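Local coordinates for capsid Protein (PDB 4DMI) that probably serves as a structural subunit of a phage capsid, assembling into a pentamer in which beta-rich domains pack against neighbouring copies, at residues N73-I78 with T147-S152; G83-V88 with A163-D168; A102-T107 with I114-R119. All coordinates share one frame; numbering follows the deposited sequence.

In the fold
All three contacts belong to one mixed beta sheet. Contacts 1 and 3 are close neighbours, their centres about 9 Å apart, because strands 147-152 and 102-107 lie side by side; Q149 NE2 of contact 1 meets E105 OE2 of contact 3 at 2.6 Å, a probable hydrogen bond. Contact 2 lies about 16 Å from contact 1 and 17 Å from contact 3, centre to centre, yet I78 CG2 packs 3.6 Å from A163 CB, joining contacts 1 and 2. The side chain of N73 in contact 1 is about 7 Å from the bound sodium ion, whose site includes E72 and A155. Contacts 2 and 3 both touch a second subunit of the pentamer.

Contact 1: N73-I78 with T147-S152; sequences NTTTTI and TLQARS
S152 OG takes the backbone N-H of N73 in a nearly straight bond of 3.0 Å (169° at the hydrogen), and it also bonds to V157 O, so the hydroxyl ties the start of 73-78 to the chain beyond 147-152. From there the two strands run antiparallel. T76 and A150 form a hydrogen-bonded pair, with T76 N donating to A150 O at 2.8 Å. I78 N reaches L148 O at 2.8 Å where the chain turns its corner.

T75, T77, Q149 and R151 share a face of polar residues, but their direct contacts are van der Waals. A chi1 of -58° sets T75 OG1 anti to the carbonyl carbon, alongside R151 and 3.3 Å from its CD, and leaves T75 CG2 3.6 Å from Q149 OE1. A water links that oxygen to T77 OG1. E105 on the next strand holds Q149 NE2 and pairs with R151 NE in a salt bridge. At the corner, I78 packs against 147-152, CG2 meeting L148 CD2 at 4.0 Å and CD1 near the A150 methyl.

The join is therefore amphipathic: one side is polar and water-bridged, while the opposite side, with A150 and I78, is largely aliphatic, and the buried S152 hydroxyl there has backbone partners.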
loop_
_atom_site.group_PDB
_atom_site.type_symbol
_atom_site.label_atom_id
_atom_site.label_comp_id
_atom_site.label_asym_id
_atom_site.label_seq_id
_atom_site.Cartn_x
_atom_site.Cartn_y
_atom_site.Cartn_z
ATOM N N ASN B 73 25.371 10.373 -18.487
ATOM C CA ASN B 73 25.769 10.969 -19.766
ATOM C C ASN B 73 25.571 10.015 -20.955
ATOM O O ASN B 73 26.427 9.906 -21.845
ATOM C CB ASN B 73 27.212 11.474 -19.694
ATOM C CG ASN B 73 27.518 12.542 -20.731
ATOM O OD1 ASN B 73 26.618 13.188 -21.274
ATOM N ND2 ASN B 73 28.800 12.735 -21.007
ATOM N N THR B 74 24.434 9.323 -20.959
ATOM C CA THR B 74 24.072 8.429 -22.055
ATOM C C THR B 74 22.593 8.068 -21.960
ATOM O O THR B 74 21.928 8.383 -20.971
ATOM C CB THR B 74 24.937 7.142 -22.049
ATOM O OG1 THR B 74 24.792 6.449 -23.300
ATOM C CG2 THR B 74 24.546 6.225 -20.892
ATOM N N THR B 75 22.072 7.442 -23.006
ATOM C CA THR B 75 20.726 6.902 -22.977
ATOM C C THR B 75 20.823 5.391 -23.000
ATOM O O THR B 75 21.449 4.821 -23.901
ATOM C CB THR B 75 19.904 7.366 -24.188
ATOM O OG1 THR B 75 19.866 8.800 -24.216
ATOM C CG2 THR B 75 18.488 6.814 -24.104
ATOM N N THR B 76 20.200 4.744 -22.020
ATOM C CA THR B 76 20.323 3.306 -21.845
ATOM C C THR B 76 18.965 2.621 -21.845
ATOM O O THR B 76 18.089 2.958 -21.066
ATOM C CB THR B 76 21.088 2.984 -20.557
ATOM O OG1 THR B 76 22.438 3.441 -20.699
ATOM C CG2 THR B 76 21.092 1.481 -20.280
ATOM N N THR B 77 18.790 1.656 -22.740
ATOM C CA THR B 77 17.556 0.882 -22.767
ATOM C C THR B 77 17.387 -0.035 -21.565
ATOM O O THR B 77 18.300 -0.773 -21.191
ATOM C CB THR B 77 17.462 0.077 -24.064
ATOM O OG1 THR B 77 17.387 0.995 -25.157
ATOM C CG2 THR B 77 16.222 -0.805 -24.067
ATOM N N ILE B 78 16.210 0.025 -20.952
ATOM C CA ILE B 78 15.848 -0.895 -19.888
ATOM C C ILE B 78 15.098 -2.088 -20.467
ATOM O O ILE B 78 15.407 -3.243 -20.151
ATOM C CB ILE B 78 15.011 -0.176 -18.814
ATOM C CG1 ILE B 78 15.851 0.941 -18.201
ATOM C CG2 ILE B 78 14.494 -1.179 -17.770
ATOM C CD1 ILE B 78 15.065 1.887 -17.302
ATOM N N THR B 147 9.911 1.541 -26.242
ATOM C CA THR B 147 11.156 1.372 -25.488
ATOM C C THR B 147 11.037 2.091 -24.153
ATOM O O THR B 147 10.573 3.224 -24.104
ATOM C CB THR B 147 12.352 1.950 -26.264
ATOM O OG1 THR B 147 12.484 1.274 -27.527
ATOM C CG2 THR B 147 13.651 1.822 -25.471
ATOM N N LEU B 148 11.439 1.424 -23.074
ATOM C CA LEU B 148 11.553 2.031 -21.752
ATOM C C LEU B 148 13.035 2.284 -21.538
ATOM O O LEU B 148 13.855 1.371 -21.713
ATOM C CB LEU B 148 11.024 1.078 -20.685
ATOM C CG LEU B 148 11.227 1.456 -19.218
ATOM C CD1 LEU B 148 10.421 2.698 -18.852
ATOM C CD2 LEU B 148 10.851 0.268 -18.351
ATOM N N GLN B 149 13.394 3.513 -21.177
ATOM C CA GLN B 149 14.809 3.880 -21.079
ATOM C C GLN B 149 15.131 4.833 -19.932
ATOM O O GLN B 149 14.262 5.529 -19.405
ATOM C CB GLN B 149 15.289 4.471 -22.419
ATOM C CG GLN B 149 14.634 5.810 -22.757
ATOM C CD GLN B 149 14.896 6.281 -24.185
ATOM O OE1 GLN B 149 15.248 5.494 -25.066
ATOM N NE2 GLN B 149 14.734 7.580 -24.412
ATOM N N ALA B 150 16.396 4.826 -19.534
ATOM C CA ALA B 150 16.929 5.776 -18.565
ATOM C C ALA B 150 17.843 6.700 -19.349
ATOM O O ALA B 150 18.646 6.246 -20.169
ATOM C CB ALA B 150 17.710 5.045 -17.509
ATOM N N ARG B 151 17.740 7.995 -19.104
ATOM C CA ARG B 151 18.566 8.946 -19.827
ATOM C C ARG B 151 19.131 10.016 -18.903
ATOM O O ARG B 151 18.392 10.650 -18.141
ATOM C CB ARG B 151 17.759 9.596 -20.955
ATOM C CG ARG B 151 18.544 10.617 -21.763
ATOM C CD ARG B 151 17.771 11.054 -22.997
ATOM N NE ARG B 151 16.526 11.742 -22.657
ATOM C CZ ARG B 151 16.417 13.058 -22.505
ATOM N NH1 ARG B 151 17.478 13.841 -22.654
ATOM N NH2 ARG B 151 15.244 13.591 -22.209
ATOM N N SER B 152 20.447 10.193 -18.964
ATOM C CA SER B 152 21.145 11.304 -18.329
ATOM C C SER B 152 21.896 12.062 -19.408
ATOM O O SER B 152 22.605 11.448 -20.218
ATOM C CB SER B 152 22.148 10.792 -17.299
ATOM O OG SER B 152 23.165 11.764 -17.083
HETATM O O HOH W 1 17.481 3.780 -25.326
#

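Contact 2: G83-V88 with A163-D168; sequences GFYKVV and ARQIAD
Y85 and Q165 meet as ring and side chain, with Q165 CG over one face of the tyrosine ring in a CH-pi contact, 4.0 Å from the ring centroid. The glutamine is extended, its CG anti to the backbone N (chi1 -161°), which carries the amide on toward the phenol end, its plane turned 26° from the ring. At the ring edge a water donates to Y85 OH and weakly to Q165 OE1; the same hydroxyl bonds to T81 O. Q165 NE2 reaches A167 O, two residues on, at 3.1 Å, coming from above the carbonyl plane, while F84 N approaches that oxygen from the opposite face at 2.9 Å.

F84 O is likewise shared. This oxygen accepts a bond of 2.7 Å from I166 N. A second, weak bond comes to F84 O from A167 N. I166 and A167 thus both face F84: a classic beta bulge in this antiparallel pairing of 83-95 with 158-167. Past the bulge the register is regular, K86 and R164 forming a hydrogen-bonded pair. I166 points toward the partner strand, its CG1 3.8 Å from K86 CB. D168 O lies at the edge of the F84 ring, 3.2 Å from CD1.

R164 grips Q165 O, next to the bulge, side-on with NE and NH2, that oxygen lying close to the guanidinium plane, while I166 CD1 sits over one face of the group. R164 NH1 reaches A60 O and Q58 O. L57 of a second subunit packs on F84 and A167, and R54 of that subunit touches I166.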
loop_
_atom_site.group_PDB
_atom_site.type_symbol
_atom_site.label_atom_id
_atom_site.label_comp_id
_atom_site.label_asym_id
_atom_site.label_seq_id
_atom_site.Cartn_x
_atom_site.Cartn_y
_atom_site.Cartn_z
ATOM N N GLY B 83 5.593 -6.284 -22.895
ATOM C CA GLY B 83 5.382 -6.919 -21.610
ATOM C C GLY B 83 5.148 -5.909 -20.509
ATOM O O GLY B 83 5.131 -4.696 -20.753
ATOM N N PHE B 84 4.967 -6.411 -19.293
ATOM C CA PHE B 84 4.822 -5.559 -18.112
ATOM C C PHE B 84 6.122 -5.574 -17.329
ATOM O O PHE B 84 6.672 -6.641 -17.049
ATOM C CB PHE B 84 3.690 -6.065 -17.207
ATOM C CG PHE B 84 2.312 -5.928 -17.801
ATOM C CD1 PHE B 84 1.827 -6.879 -18.685
ATOM C CD2 PHE B 84 1.485 -4.866 -17.436
ATOM C CE1 PHE B 84 0.545 -6.758 -19.234
ATOM C CE2 PHE B 84 0.211 -4.746 -17.978
ATOM C CZ PHE B 84 -0.258 -5.698 -18.874
ATOM N N TYR B 85 6.588 -4.394 -16.941
ATOM C CA TYR B 85 7.862 -4.247 -16.251
ATOM C C TYR B 85 7.719 -3.425 -14.992
ATOM O O TYR B 85 7.105 -2.358 -15.007
ATOM C CB TYR B 85 8.884 -3.571 -17.174
ATOM C CG TYR B 85 9.200 -4.361 -18.425
ATOM C CD1 TYR B 85 8.405 -4.239 -19.561
ATOM C CD2 TYR B 85 10.282 -5.228 -18.471
ATOM C CE1 TYR B 85 8.685 -4.957 -20.717
ATOM C CE2 TYR B 85 10.569 -5.960 -19.628
ATOM C CZ TYR B 85 9.763 -5.814 -20.739
ATOM O OH TYR B 85 10.024 -6.515 -21.894
ATOM N N LYS B 86 8.298 -3.908 -13.897
ATOM C CA LYS B 86 8.420 -3.114 -12.682
ATOM C C LYS B 86 9.773 -2.430 -12.760
ATOM O O LYS B 86 10.771 -3.048 -13.087
ATOM C CB LYS B 86 8.353 -4.007 -11.446
ATOM C CG LYS B 86 8.788 -3.309 -10.163
ATOM C CD LYS B 86 8.614 -4.231 -8.955
ATOM C CE LYS B 86 8.888 -3.479 -7.666
ATOM N NZ LYS B 86 8.483 -4.249 -6.463
ATOM N N VAL B 87 9.809 -1.115 -12.505
ATOM C CA VAL B 87 11.063 -0.370 -12.535
ATOM C C VAL B 87 11.123 0.580 -11.346
ATOM O O VAL B 87 10.218 1.390 -11.128
ATOM C CB VAL B 87 11.252 0.384 -13.884
ATOM C CG1 VAL B 87 10.059 1.269 -14.202
ATOM C CG2 VAL B 87 12.533 1.191 -13.867
ATOM N N VAL B 88 12.178 0.439 -10.551
ATOM C CA VAL B 88 12.312 1.171 -9.302
ATOM C C VAL B 88 13.721 1.708 -9.166
ATOM O O VAL B 88 14.687 1.085 -9.594
ATOM C CB VAL B 88 11.985 0.284 -8.087
ATOM C CG1 VAL B 88 10.565 -0.170 -8.133
ATOM C CG2 VAL B 88 12.883 -0.921 -8.039
ATOM N N ALA B 163 15.013 -3.155 -12.694
ATOM C CA ALA B 163 13.737 -3.482 -13.293
ATOM C C ALA B 163 13.666 -4.969 -13.545
ATOM O O ALA B 163 14.684 -5.658 -13.558
ATOM C CB ALA B 163 13.529 -2.710 -14.619
ATOM N N ARG B 164 12.459 -5.475 -13.735
ATOM C CA ARG B 164 12.290 -6.834 -14.242
ATOM C C ARG B 164 10.971 -6.989 -14.955
ATOM O O ARG B 164 10.032 -6.215 -14.738
ATOM C CB ARG B 164 12.432 -7.898 -13.135
ATOM C CG ARG B 164 11.355 -7.859 -12.049
ATOM C CD ARG B 164 11.224 -9.247 -11.382
ATOM N NE ARG B 164 10.426 -10.119 -12.245
ATOM C CZ ARG B 164 9.725 -11.166 -11.829
ATOM N NH1 ARG B 164 9.777 -11.549 -10.543
ATOM N NH2 ARG B 164 8.983 -11.840 -12.699
ATOM N N GLN B 165 10.909 -7.992 -15.813
ATOM C CA GLN B 165 9.670 -8.290 -16.512
ATOM C C GLN B 165 8.775 -9.083 -15.566
ATOM O O GLN B 165 9.163 -10.160 -15.083
ATOM C CB GLN B 165 9.909 -9.064 -17.803
ATOM C CG GLN B 165 8.694 -8.948 -18.734
ATOM C CD GLN B 165 8.818 -9.732 -20.018
ATOM O OE1 GLN B 165 9.899 -10.187 -20.392
ATOM N NE2 GLN B 165 7.692 -9.907 -20.699
ATOM N N ILE B 166 7.578 -8.555 -15.322
ATOM C CA ILE B 166 6.619 -9.152 -14.397
ATOM C C ILE B 166 5.643 -10.084 -15.121
ATOM O O ILE B 166 5.224 -11.112 -14.577
ATOM C CB ILE B 166 5.839 -8.043 -13.625
ATOM C CG1 ILE B 166 6.795 -7.168 -12.804
ATOM C CG2 ILE B 166 4.748 -8.639 -12.731
ATOM C CD1 ILE B 166 7.556 -7.923 -11.696
ATOM N N ALA B 167 5.280 -9.735 -16.354
ATOM C CA ALA B 167 4.319 -10.537 -17.105
ATOM C C ALA B 167 4.519 -10.338 -18.595
ATOM O O ALA B 167 5.109 -9.342 -19.011
ATOM C CB ALA B 167 2.884 -10.153 -16.709
ATOM N N ASP B 168 4.037 -11.273 -19.409
ATOM C CA ASP B 168 4.024 -11.021 -20.842
ATOM C C ASP B 168 2.908 -10.047 -21.199
ATOM O O ASP B 168 2.135 -9.628 -20.331
ATOM C CB ASP B 168 4.003 -12.322 -21.681
ATOM C CG ASP B 168 2.692 -13.100 -21.585
ATOM O OD1 ASP B 168 1.655 -12.544 -21.185
ATOM O OD2 ASP B 168 2.691 -14.295 -21.957
HETATM O O HOH W 2 12.366 -8.300 -21.967
#

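Contact 3: A102-T107 with I114-R119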
loop_
_atom_site.group_PDB
_atom_site.type_symbol
_atom_site.label_atom_id
_atom_site.label_comp_id
_atom_site.label_asym_id
_atom_site.label_seq_id
_atom_site.Cartn_x
_atom_site.Cartn_y
_atom_site.Cartn_z
ATOM N N ALA B 102 18.054 13.940 -15.814
ATOM C CA ALA B 102 18.118 12.522 -15.472
ATOM C C ALA B 102 16.692 12.017 -15.354
ATOM O O ALA B 102 15.958 12.415 -14.439
ATOM C CB ALA B 102 18.858 12.324 -14.171
ATOM N N VAL B 103 16.278 11.174 -16.293
ATOM C CA VAL B 103 14.877 10.780 -16.381
ATOM C C VAL B 103 14.684 9.309 -16.688
ATOM O O VAL B 103 15.587 8.635 -17.210
ATOM C CB VAL B 103 14.111 11.588 -17.466
ATOM C CG1 VAL B 103 14.055 13.076 -17.115
ATOM C CG2 VAL B 103 14.726 11.378 -18.849
ATOM N N ILE B 104 13.500 8.813 -16.349
ATOM C CA ILE B 104 12.986 7.574 -16.918
ATOM C C ILE B 104 11.954 8.001 -17.937
ATOM O O ILE B 104 11.099 8.838 -17.659
ATOM C CB ILE B 104 12.289 6.706 -15.852
ATOM C CG1 ILE B 104 13.311 6.216 -14.817
ATOM C CG2 ILE B 104 11.571 5.519 -16.502
ATOM C CD1 ILE B 104 14.239 5.080 -15.319
ATOM N N GLU B 105 12.021 7.433 -19.147
ATOM C CA GLU B 105 11.040 7.770 -20.172
ATOM C C GLU B 105 10.672 6.591 -21.057
ATOM O O GLU B 105 11.444 5.645 -21.235
ATOM C CB GLU B 105 11.525 8.941 -21.034
ATOM C CG GLU B 105 12.787 8.645 -21.820
ATOM C CD GLU B 105 13.458 9.901 -22.327
ATOM O OE1 GLU B 105 13.005 10.997 -21.937
ATOM O OE2 GLU B 105 14.428 9.789 -23.116
ATOM N N VAL B 106 9.468 6.669 -21.624
ATOM C CA VAL B 106 8.996 5.666 -22.567
ATOM C C VAL B 106 8.821 6.357 -23.917
ATOM O O VAL B 106 8.436 7.522 -23.977
ATOM C CB VAL B 106 7.695 4.978 -22.084
ATOM C CG1 VAL B 106 6.586 5.988 -21.820
ATOM C CG2 VAL B 106 7.239 3.920 -23.084
ATOM N N THR B 107 9.159 5.654 -24.994
ATOM C CA THR B 107 9.149 6.244 -26.329
ATOM C C THR B 107 8.852 5.194 -27.380
ATOM O O THR B 107 9.109 4.008 -27.171
ATOM C CB THR B 107 10.515 6.898 -26.659
ATOM O OG1 THR B 107 10.442 7.583 -27.917
ATOM C CG2 THR B 107 11.624 5.846 -26.737
ATOM N N ILE B 114 8.090 11.465 -20.251
ATOM C CA ILE B 114 8.874 11.303 -19.034
ATOM C C ILE B 114 8.007 10.708 -17.932
ATOM O O ILE B 114 6.932 11.238 -17.623
ATOM C CB ILE B 114 9.445 12.653 -18.582
ATOM C CG1 ILE B 114 10.470 13.141 -19.620
ATOM C CG2 ILE B 114 10.063 12.558 -17.184
ATOM C CD1 ILE B 114 10.895 14.599 -19.415
ATOM N N LEU B 115 8.466 9.603 -17.348
ATOM C CA LEU B 115 7.727 8.943 -16.269
ATOM C C LEU B 115 8.289 9.293 -14.890
ATOM O O LEU B 115 7.603 9.148 -13.878
ATOM C CB LEU B 115 7.734 7.423 -16.454
ATOM C CG LEU B 115 7.198 6.914 -17.787
ATOM C CD1 LEU B 115 7.189 5.388 -17.757
ATOM C CD2 LEU B 115 5.799 7.482 -18.063
ATOM N N ALA B 116 9.532 9.766 -14.853
ATOM C CA ALA B 116 10.179 10.220 -13.624
ATOM C C ALA B 116 11.125 11.354 -13.980
ATOM O O ALA B 116 11.981 11.189 -14.848
ATOM C CB ALA B 116 10.930 9.075 -12.950
ATOM N N ASN B 117 10.945 12.508 -13.335
ATOM C CA ASN B 117 11.636 13.749 -13.697
ATOM C C ASN B 117 12.502 14.274 -12.543
ATOM O O ASN B 117 12.045 14.320 -11.391
ATOM C CB ASN B 117 10.576 14.791 -14.097
ATOM C CG ASN B 117 11.153 15.978 -14.845
ATOM O OD1 ASN B 117 12.321 16.348 -14.675
ATOM N ND2 ASN B 117 10.318 16.599 -15.672
ATOM N N ASN B 118 13.751 14.652 -12.826
ATOM C CA ASN B 118 14.665 15.076 -11.761
ATOM C C ASN B 118 14.724 16.580 -11.483
ATOM O O ASN B 118 15.246 16.994 -10.445
ATOM C CB ASN B 118 16.090 14.614 -12.058
ATOM C CG ASN B 118 16.731 15.411 -13.177
ATOM O OD1 ASN B 118 16.152 15.569 -14.263
ATOM N ND2 ASN B 118 17.908 15.957 -12.906
ATOM N N ARG B 119 14.239 17.400 -12.418
ATOM C CA ARG B 119 14.478 18.846 -12.338
ATOM C C ARG B 119 13.320 19.519 -11.617
ATOM O O ARG B 119 12.436 20.125 -12.226
ATOM C CB ARG B 119 14.708 19.445 -13.736
ATOM C CG ARG B 119 16.042 19.016 -14.355
ATOM C CD ARG B 119 16.320 19.744 -15.662
ATOM N NE ARG B 119 15.362 19.382 -16.702
ATOM C CZ ARG B 119 15.338 19.926 -17.915
ATOM N NH1 ARG B 119 16.215 20.875 -18.237
ATOM N NH2 ARG B 119 14.439 19.526 -18.806
#
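I104 O draws the hairpin together by meeting two successive N-H groups, L115 N at 2.8 Å and A116 N more weakly at 3.3 Å. L115 and A116 thus both face I104 in a classic beta bulge, where the chain turns a corner at these two residues, within strand 112-121. The return bond runs from I104 N to A116 O at 3.2 Å.

Around this bulge the packing is close and apolar. I104 CB meets A116 CB at 4.0 Å, and V106 CG1 touches L115 CD2 at 4.1 Å, the two side chains approaching obliquely. F136 of strand 133-142 adjoins I104 and A116, and L63 and T66 of a second subunit press on V106 and L115 respectively. N118 is buried too: chi1 of 73° sets its amide between backbone N and carbonyl carbon, and OD1 takes A102 N at 2.9 Å from well above the carbonyl plane, in a nearly straight bond.

On the opposite face from I104 and A116, V103 CG1 meets I114 CG2 at 4.0 Å, at about a right angle. Here I114 and N117 are partly exposed, and N117 buries little against 102-107, its OD1 no nearer than 4.4 Å to V103 CG1. N117 OD1 accepts from R119 N two residues on, an Asx turn. The E105 carboxylate on this face bonds to Q149 and R151.

At the end of the hairpin away from its turn, the amide of N118 accordingly joins the strands through main-chain partners, OD1 accepting from A102 N and ND2 donating to S92 O and A100 O.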